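Local coordinates for inositol dehydrogenase (PDB 4MKX), which probably catalyses the NAD-dependent oxidation of scyllo-inositol, as a sugar alcohol dehydrogenase of the Gfo/Idh/MocA family, at residues A[167-173]-A[249-255]; A[257-262]-A[274-278]. All blocks are in the same frame, centred on the assembly; numbering follows the deposited sequence.

Interaction 1: A[167-173]-A[249-255]; sequences SYSIDPA and LVAGRNA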
loop_
_atom_site.group_PDB
_atom_site.type_symbol
_atom_site.label_atom_id
_atom_site.label_comp_id
_atom_site.label_asym_id
_atom_site.label_seq_id
_atom_site.Cartn_x
_atom_site.Cartn_y
_atom_site.Cartn_z
ATOM N N SER A 167 13.167 -8.683 -12.988
ATOM C CA SER A 167 12.423 -9.790 -12.402
ATOM C C SER A 167 13.210 -10.453 -11.281
ATOM O O SER A 167 14.412 -10.708 -11.409
ATOM C CB SER A 167 12.015 -10.796 -13.494
ATOM O OG SER A 167 10.850 -11.506 -13.098
ATOM N N TYR A 168 12.535 -10.692 -10.156
ATOM C CA TYR A 168 13.152 -11.307 -8.998
ATOM C C TYR A 168 12.449 -12.615 -8.730
ATOM O O TYR A 168 11.216 -12.664 -8.723
ATOM C CB TYR A 168 12.901 -10.448 -7.757
ATOM C CG TYR A 168 13.767 -9.225 -7.565
ATOM C CD1 TYR A 168 14.532 -8.680 -8.592
ATOM C CD2 TYR A 168 13.805 -8.610 -6.329
ATOM C CE1 TYR A 168 15.323 -7.547 -8.371
ATOM C CE2 TYR A 168 14.574 -7.484 -6.104
ATOM C CZ TYR A 168 15.330 -6.961 -7.112
ATOM O OH TYR A 168 16.097 -5.851 -6.850
ATOM N N SER A 169 13.219 -13.665 -8.479
ATOM C CA SER A 169 12.676 -14.924 -7.966
ATOM C C SER A 169 13.521 -15.331 -6.770
ATOM O O SER A 169 14.667 -15.756 -6.930
ATOM C CB SER A 169 12.730 -16.027 -9.031
ATOM O OG SER A 169 11.859 -15.722 -10.106
ATOM N N ILE A 170 12.970 -15.203 -5.566
ATOM C CA ILE A 170 13.740 -15.507 -4.356
ATOM C C ILE A 170 12.968 -16.485 -3.457
ATOM O O ILE A 170 11.891 -16.166 -2.959
ATOM C CB ILE A 170 14.077 -14.236 -3.558
ATOM C CG1 ILE A 170 14.597 -13.122 -4.482
ATOM C CG2 ILE A 170 15.135 -14.545 -2.493
ATOM C CD1 ILE A 170 14.877 -11.803 -3.736
ATOM N N ASP A 171 13.529 -17.675 -3.263
ATOM C CA ASP A 171 12.899 -18.698 -2.432
ATOM C C ASP A 171 13.037 -18.324 -0.973
ATOM O O ASP A 171 13.973 -17.620 -0.594
ATOM C CB ASP A 171 13.556 -20.068 -2.664
ATOM C CG ASP A 171 12.838 -20.905 -3.708
ATOM O OD1 ASP A 171 11.699 -20.571 -4.093
ATOM O OD2 ASP A 171 13.421 -21.921 -4.135
ATOM N N PRO A 172 12.105 -18.795 -0.139
ATOM C CA PRO A 172 12.120 -18.454 1.286
ATOM C C PRO A 172 13.294 -19.066 2.038
ATOM O O PRO A 172 13.722 -20.182 1.733
ATOM C CB PRO A 172 10.807 -19.053 1.800
ATOM C CG PRO A 172 10.476 -20.135 0.840
ATOM C CD PRO A 172 10.946 -19.640 -0.492
ATOM N N ALA A 173 13.790 -18.324 3.027
ATOM C CA ALA A 173 14.895 -18.759 3.873
ATOM C C ALA A 173 14.580 -20.091 4.542
ATOM O O ALA A 173 15.486 -20.858 4.857
ATOM C CB ALA A 173 15.184 -17.698 4.925
ATOM N N LEU A 249 17.969 -9.358 -13.554
ATOM C CA LEU A 249 17.455 -10.508 -12.813
ATOM C C LEU A 249 18.070 -10.565 -11.432
ATOM O O LEU A 249 19.235 -10.248 -11.261
ATOM C CB LEU A 249 17.801 -11.813 -13.527
ATOM C CG LEU A 249 17.199 -12.061 -14.896
ATOM C CD1 LEU A 249 17.590 -13.460 -15.361
ATOM C CD2 LEU A 249 15.693 -11.911 -14.833
ATOM N N VAL A 250 17.287 -10.980 -10.445
ATOM C CA VAL A 250 17.861 -11.370 -9.163
ATOM C C VAL A 250 17.252 -12.716 -8.810
ATOM O O VAL A 250 16.053 -12.923 -8.975
ATOM C CB VAL A 250 17.587 -10.351 -8.042
ATOM C CG1 VAL A 250 18.004 -10.938 -6.698
ATOM C CG2 VAL A 250 18.350 -9.064 -8.287
ATOM N N ALA A 251 18.094 -13.648 -8.380
ATOM C CA ALA A 251 17.640 -14.972 -7.974
ATOM C C ALA A 251 18.240 -15.241 -6.614
ATOM O O ALA A 251 19.359 -14.830 -6.322
ATOM C CB ALA A 251 18.088 -16.028 -8.961
ATOM N N GLY A 252 17.501 -15.932 -5.766
ATOM C CA GLY A 252 18.021 -16.180 -4.451
ATOM C C GLY A 252 17.289 -17.301 -3.774
ATOM O O GLY A 252 16.242 -17.752 -4.242
ATOM N N ARG A 253 17.853 -17.742 -2.660
ATOM C CA ARG A 253 17.267 -18.831 -1.905
ATOM C C ARG A 253 17.053 -18.436 -0.458
ATOM O O ARG A 253 16.709 -19.280 0.371
ATOM C CB ARG A 253 18.182 -20.048 -1.988
ATOM C CG ARG A 253 18.588 -20.407 -3.399
ATOM C CD ARG A 253 19.429 -21.667 -3.411
ATOM N NE ARG A 253 19.711 -22.136 -4.766
ATOM C CZ ARG A 253 18.857 -22.843 -5.506
ATOM N NH1 ARG A 253 17.655 -23.152 -5.034
ATOM N NH2 ARG A 253 19.209 -23.231 -6.725
ATOM N N ASN A 254 17.231 -17.154 -0.151
ATOM C CA ASN A 254 17.224 -16.723 1.244
ATOM C C ASN A 254 16.375 -15.483 1.553
ATOM O O ASN A 254 16.853 -14.542 2.185
ATOM C CB ASN A 254 18.670 -16.490 1.706
ATOM C CG ASN A 254 18.808 -16.465 3.218
ATOM O OD1 ASN A 254 18.095 -17.175 3.926
ATOM N ND2 ASN A 254 19.728 -15.641 3.717
ATOM N N ALA A 255 15.120 -15.475 1.112
ATOM C CA ALA A 255 14.226 -14.358 1.429
ATOM C C ALA A 255 13.599 -14.553 2.802
ATOM O O ALA A 255 12.947 -15.563 3.060
ATOM C CB ALA A 255 13.124 -14.212 0.368
#
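Tyr-168 and Val-250 stand side by side on two parallel strands, and the valine packs against one face of the phenol ring. Val-250 CB sits 3.9 Å from the centroid of the Tyr-168 ring in a CH-pi contact, displaced toward the rim that carries CD1 and CE1. The closest touch is between Val-250 CG2 and Tyr-168 CE1, at 3.4 Å; with CG1 anti to the backbone N (chi1 170°), the CG2 branch is the one turned to the ring. On the same face of the sheet Ile-170 stands opposite Gly-252, which has no side chain to compete with the isoleucine's CG2 branch. That methyl instead meets Ala-255 CB at 3.5 Å. The contact comes where a beta bulge shifts the register by one: Asp-171 O accepts the nearly straight bond from Ala-255 N (3.0 Å), and Ala-173 N then binds Ala-255 O at 2.9 Å. Before the bulge the ladder is regular, running from Ser-167 O and Val-250 N to Asp-171 N and Gly-252 O. The opposite face carries Ser-167 and Ser-169, whose hydroxyls both bond to Asp-199 of helix 197-207, while Arg-253 forms a salt bridge with Asp-194 of helix 191-195. Beyond the Tyr-168 face lies the second subunit, whose Glu-264 bonds the phenol OH; strands 260-267 and 234-241 flank the pair within the mixed sheet.

Interaction 2: A[257-262]-A[274-278]; sequences HGYHVE and IAQVP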
loop_
_atom_site.group_PDB
_atom_site.type_symbol
_atom_site.label_atom_id
_atom_site.label_comp_id
_atom_site.label_asym_id
_atom_site.label_seq_id
_atom_site.Cartn_x
_atom_site.Cartn_y
_atom_site.Cartn_z
ATOM N N HIS A 257 11.152 -12.840 4.158
ATOM C CA HIS A 257 9.742 -12.469 4.274
ATOM C C HIS A 257 8.767 -13.422 3.589
ATOM O O HIS A 257 7.550 -13.244 3.698
ATOM C CB HIS A 257 9.520 -11.033 3.782
ATOM C CG HIS A 257 9.936 -10.809 2.362
ATOM N ND1 HIS A 257 11.259 -10.770 1.970
ATOM C CD2 HIS A 257 9.206 -10.627 1.235
ATOM C CE1 HIS A 257 11.326 -10.562 0.667
ATOM N NE2 HIS A 257 10.093 -10.462 0.196
ATOM N N GLY A 258 9.300 -14.421 2.897
ATOM C CA GLY A 258 8.475 -15.385 2.190
ATOM C C GLY A 258 8.974 -15.626 0.781
ATOM O O GLY A 258 10.159 -15.474 0.500
ATOM N N TYR A 259 8.057 -16.006 -0.108
ATOM C CA TYR A 259 8.379 -16.304 -1.496
ATOM C C TYR A 259 8.257 -15.027 -2.310
ATOM O O TYR A 259 7.147 -14.518 -2.502
ATOM C CB TYR A 259 7.380 -17.345 -2.008
ATOM C CG TYR A 259 7.594 -17.853 -3.422
ATOM C CD1 TYR A 259 8.821 -18.354 -3.836
ATOM C CD2 TYR A 259 6.546 -17.860 -4.327
ATOM C CE1 TYR A 259 9.000 -18.826 -5.124
ATOM C CE2 TYR A 259 6.704 -18.339 -5.613
ATOM C CZ TYR A 259 7.935 -18.825 -6.007
ATOM O OH TYR A 259 8.121 -19.302 -7.291
ATOM N N HIS A 260 9.383 -14.493 -2.775
ATOM C CA HIS A 260 9.344 -13.200 -3.453
ATOM C C HIS A 260 9.537 -13.385 -4.945
ATOM O O HIS A 260 10.647 -13.630 -5.409
ATOM C CB HIS A 260 10.401 -12.241 -2.914
ATOM C CG HIS A 260 10.249 -10.841 -3.425
ATOM N ND1 HIS A 260 9.713 -9.822 -2.663
ATOM C CD2 HIS A 260 10.532 -10.294 -4.632
ATOM C CE1 HIS A 260 9.703 -8.705 -3.365
ATOM N NE2 HIS A 260 10.199 -8.960 -4.564
ATOM N N VAL A 261 8.444 -13.279 -5.689
ATOM C CA VAL A 261 8.492 -13.302 -7.149
ATOM C C VAL A 261 7.824 -12.026 -7.628
ATOM O O VAL A 261 6.645 -11.782 -7.362
ATOM C CB VAL A 261 7.789 -14.533 -7.725
ATOM C CG1 VAL A 261 7.659 -14.423 -9.229
ATOM C CG2 VAL A 261 8.596 -15.778 -7.391
ATOM N N GLU A 262 8.599 -11.189 -8.291
ATOM C CA GLU A 262 8.165 -9.845 -8.627
ATOM C C GLU A 262 8.694 -9.553 -10.020
ATOM O O GLU A 262 9.821 -9.920 -10.342
ATOM C CB GLU A 262 8.758 -8.831 -7.638
ATOM C CG GLU A 262 8.434 -7.359 -7.967
ATOM C CD GLU A 262 9.278 -6.380 -7.204
ATOM O OE1 GLU A 262 10.215 -6.815 -6.490
ATOM O OE2 GLU A 262 9.029 -5.152 -7.321
ATOM N N ILE A 274 4.328 -6.357 -11.028
ATOM C CA ILE A 274 3.512 -7.499 -10.680
ATOM C C ILE A 274 4.069 -8.025 -9.367
ATOM O O ILE A 274 5.219 -8.449 -9.304
ATOM C CB ILE A 274 3.615 -8.562 -11.769
ATOM C CG1 ILE A 274 3.205 -7.940 -13.107
ATOM C CG2 ILE A 274 2.759 -9.767 -11.413
ATOM C CD1 ILE A 274 3.884 -8.564 -14.297
ATOM N N ALA A 275 3.250 -7.938 -8.315
ATOM C CA ALA A 275 3.609 -8.352 -6.956
ATOM C C ALA A 275 4.857 -7.656 -6.434
ATOM O O ALA A 275 5.799 -8.302 -5.981
ATOM C CB ALA A 275 3.738 -9.869 -6.849
ATOM N N GLN A 276 4.823 -6.331 -6.503
ATOM C CA GLN A 276 5.795 -5.460 -5.850
ATOM C C GLN A 276 6.143 -5.999 -4.468
ATOM O O GLN A 276 7.322 -6.056 -4.085
ATOM C CB GLN A 276 5.160 -4.077 -5.751
ATOM C CG GLN A 276 5.966 -3.034 -5.058
ATOM C CD GLN A 276 5.396 -1.664 -5.297
ATOM O OE1 GLN A 276 5.928 -0.910 -6.095
ATOM N NE2 GLN A 276 4.311 -1.329 -4.600
ATOM N N VAL A 277 5.116 -6.414 -3.728
ATOM C CA VAL A 277 5.324 -7.229 -2.539
ATOM C C VAL A 277 4.381 -8.425 -2.616
ATOM O O VAL A 277 3.297 -8.338 -3.205
ATOM C CB VAL A 277 5.108 -6.425 -1.245
ATOM C CG1 VAL A 277 6.187 -5.338 -1.090
ATOM C CG2 VAL A 277 3.721 -5.813 -1.243
ATOM N N PRO A 278 4.795 -9.568 -2.054
ATOM C CA PRO A 278 3.981 -10.769 -2.268
ATOM C C PRO A 278 2.812 -10.871 -1.293
ATOM O O PRO A 278 2.858 -11.668 -0.358
ATOM C CB PRO A 278 4.969 -11.913 -2.019
ATOM C CG PRO A 278 6.027 -11.331 -1.111
ATOM C CD PRO A 278 6.112 -9.855 -1.443
HETATM O O HOH W 1 6.826 -10.461 -4.690
#
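The loop 257-259 and the start of strand 260-267 meet the loop leaving strand 271-274 where a beta hairpin of the C-terminal domain opens out, and a chain of polar side chains runs from His-257 in the first loop to His-260 and Glu-262 on the strand. His-260 ND1 meets the edge of the His-257 ring in its plane, 3.0 Å from His-257 NE2, and His-260 NE2 then donates to Glu-262 OE1 at 2.9 Å. This second bond lies in the His-260 ring plane but reaches the carboxylate on its anti side, 34° out of its plane. Together they fix the rotation of the His-260 ring. Pro-278 crosses both histidines at about a right angle: its CG meets the edge of the His-257 ring at CD2, 4.0 Å away, while its CD approaches His-260 ND1. Its CB also rests on Tyr-259 O at 3.4 Å. Glu-262, with CG anti to the backbone N (chi1 176°) and its chain extended, runs alongside the loop, CG passing 3.4 Å from Ala-275 O and the carboxylate ending beside Gln-276 CA. Its OE2 forms a salt bridge with Arg-166, and OE1 one with Arg-273 of the second subunit. An alanine here would probably leave His-260 NE2 without this acceptor, its ring freer to turn, and both arginines without this carboxylate. A water above the centre of one His-260 face donates to Ala-275 O (2.7 Å) and, weakly, to Val-261 O, bridging the backbones. Strand 162-172 borders strand 260-267, helix 145-155 packs on Val-261 and Ile-274, and at Ile-274 the sheet continues into a strand of the fourth subunit.

How the interactions relate
Along the chain the two contacts come in series. Strand 162-172 enters first; interaction 1 closes a long loop when 249-255 returns beside it, after an excursion that includes helices 191-195 and 197-207 and strands 211-219 and 234-241. The chain then leads directly into 257-262, and interaction 2 closes a much shorter loop, the hairpin of strands 260-267 and 271-274. Neither loop contains the other. They meet across strand 162-172, which has 249-252 on one flank and 260-262 on the other: Ile-170 N lies 2.8 Å from His-260 O, a probable hydrogen bond. Together they tie the middle of the mixed sheet to the strand outermost within this chain and the loop after it, and both touch the second subunit.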